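Local atomic coordinates of ATP/GTP-binding site-containing protein A (Brucella abortus, PDB entry 6NTR), a protein that functions in the periplasm to maintain the integrity of the cell envelope. Residues Val171-Asp174 and Glu175-Val178. Numbering follows the deposited sequence.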
loop_
_atom_site.group_PDB
_atom_site.type_symbol
_atom_site.label_atom_id
_atom_site.label_comp_id
_atom_site.label_asym_id
_atom_site.label_seq_id
_atom_site.Cartn_x
_atom_site.Cartn_y
_atom_site.Cartn_z
ATOM N N VAL A 171 19.249 -0.598 12.024
ATOM C CA VAL A 171 19.931 -1.867 12.142
ATOM C C VAL A 171 20.188 -2.394 10.757
ATOM O O VAL A 171 19.247 -2.631 10.017
ATOM C CB VAL A 171 19.062 -2.909 12.865
ATOM C CG1 VAL A 171 19.622 -4.304 12.655
ATOM C CG2 VAL A 171 18.964 -2.595 14.343
ATOM N N PRO A 172 21.466 -2.575 10.402
ATOM C CA PRO A 172 21.827 -3.103 9.087
ATOM C C PRO A 172 21.358 -4.531 8.917
ATOM O O PRO A 172 21.555 -5.356 9.789
ATOM C CB PRO A 172 23.355 -3.052 9.092
ATOM C CG PRO A 172 23.743 -2.880 10.515
ATOM C CD PRO A 172 22.641 -2.097 11.135
ATOM N N ASP A 173 20.766 -4.827 7.777
ATOM C CA ASP A 173 20.268 -6.160 7.498
ATOM C C ASP A 173 20.450 -6.456 6.020
ATOM O O ASP A 173 21.103 -5.705 5.312
ATOM C CB ASP A 173 18.818 -6.337 7.948
ATOM C CG ASP A 173 17.867 -5.399 7.255
ATOM O OD1 ASP A 173 18.331 -4.411 6.680
ATOM O OD2 ASP A 173 16.653 -5.644 7.297
ATOM N N ASP A 174 19.904 -7.565 5.562
ATOM C CA ASP A 174 20.045 -7.919 4.169
ATOM C C ASP A 174 19.451 -6.823 3.292
ATOM O O ASP A 174 19.989 -6.499 2.253
ATOM C CB ASP A 174 19.359 -9.250 3.889
ATOM C CG ASP A 174 20.126 -10.424 4.443
ATOM O OD1 ASP A 174 21.286 -10.239 4.836
ATOM O OD2 ASP A 174 19.572 -11.534 4.487
ATOM N N GLU A 175 18.341 -6.251 3.712
ATOM C CA GLU A 175 17.702 -5.208 2.947
ATOM C C GLU A 175 18.596 -3.994 2.757
ATOM O O GLU A 175 18.618 -3.398 1.692
ATOM C CB GLU A 175 16.383 -4.814 3.589
ATOM C CG GLU A 175 15.299 -5.859 3.443
ATOM C CD GLU A 175 13.958 -5.360 3.915
ATOM O OE1 GLU A 175 13.912 -4.722 4.966
ATOM O OE2 GLU A 175 12.951 -5.584 3.240
ATOM N N THR A 176 19.335 -3.623 3.787
ATOM C CA THR A 176 20.202 -2.462 3.703
ATOM C C THR A 176 21.308 -2.571 2.669
ATOM O O THR A 176 21.618 -1.595 2.008
ATOM C CB THR A 176 20.873 -2.128 5.043
ATOM O OG1 THR A 176 21.616 -3.257 5.500
ATOM C CG2 THR A 176 19.852 -1.729 6.066
ATOM N N LYS A 177 21.908 -3.744 2.530
ATOM C CA LYS A 177 23.006 -3.874 1.594
ATOM C C LYS A 177 22.588 -3.546 0.171
ATOM O O LYS A 177 23.336 -2.909 -0.550
ATOM C CB LYS A 177 23.706 -5.237 1.693
ATOM C CG LYS A 177 22.810 -6.450 1.825
ATOM C CD LYS A 177 23.639 -7.708 2.021
ATOM C CE LYS A 177 22.794 -8.962 1.866
ATOM N NZ LYS A 177 23.596 -10.189 1.610
ATOM N N VAL A 178 21.381 -3.950 -0.175
ATOM C CA VAL A 178 20.793 -3.737 -1.483
ATOM C C VAL A 178 20.597 -2.261 -1.846
ATOM O O VAL A 178 20.788 -1.868 -2.986
ATOM C CB VAL A 178 19.462 -4.535 -1.539
ATOM C CG1 VAL A 178 18.422 -3.958 -2.484
ATOM C CG2 VAL A 178 19.739 -5.988 -1.849
#
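Asp173 is the N-cap of the short helix 174-179: its OD1 accepts from Thr176 N at 3.2 Å, a bond with an N-H...O angle of 147°. The donor comes from above the carboxylate, 42° out of its plane. CG of Asp173 stands between its own backbone N and carbonyl carbon (chi1 61°), which turns the carboxylate back over the first helical turn to meet the amide of the third residue after it. Thr176 also uses its hydroxyl, which donates to Asp173 O; OG1 and that oxygen are 2.5 Å apart, the donor tilted a little out of the carbonyl plane. Thr176 thus donates twice to the cap residue, from its amide to the side chain and from its hydroxyl to the backbone carbonyl. Asp173 O also receives weak bonds from Thr176 N and from Lys177 N, the latter 3.5 Å from Asp173 O, so that three donors gather on one carbonyl.

Asp173 OD2 and Glu175 OE1 lie 3.7 Å apart, their carboxylate planes nearly perpendicular. Arg220 forms salt bridges with both oxygens and probably offsets their mutual repulsion. OE2 of Glu175 accepts from the backbone amides of Asp221 and Leu235, tying the buried side of the helix to strand 229-240 and to the link between strands 219-220 and 222-225 of this beta-barrel-like fold.

On the exposed side, Asp174 and Lys177 lie alongside one another, pointing the same way and joined by a long salt bridge, Asp174 OD1 to Lys177 NZ at 4.0 Å. Packing continues where the methyl of Thr176 sits against the capping carboxylate. Ahead of the cap, Pro172 flanks the same threonine, its ring atom CB reaching to 4.0 Å from Thr176 OG1.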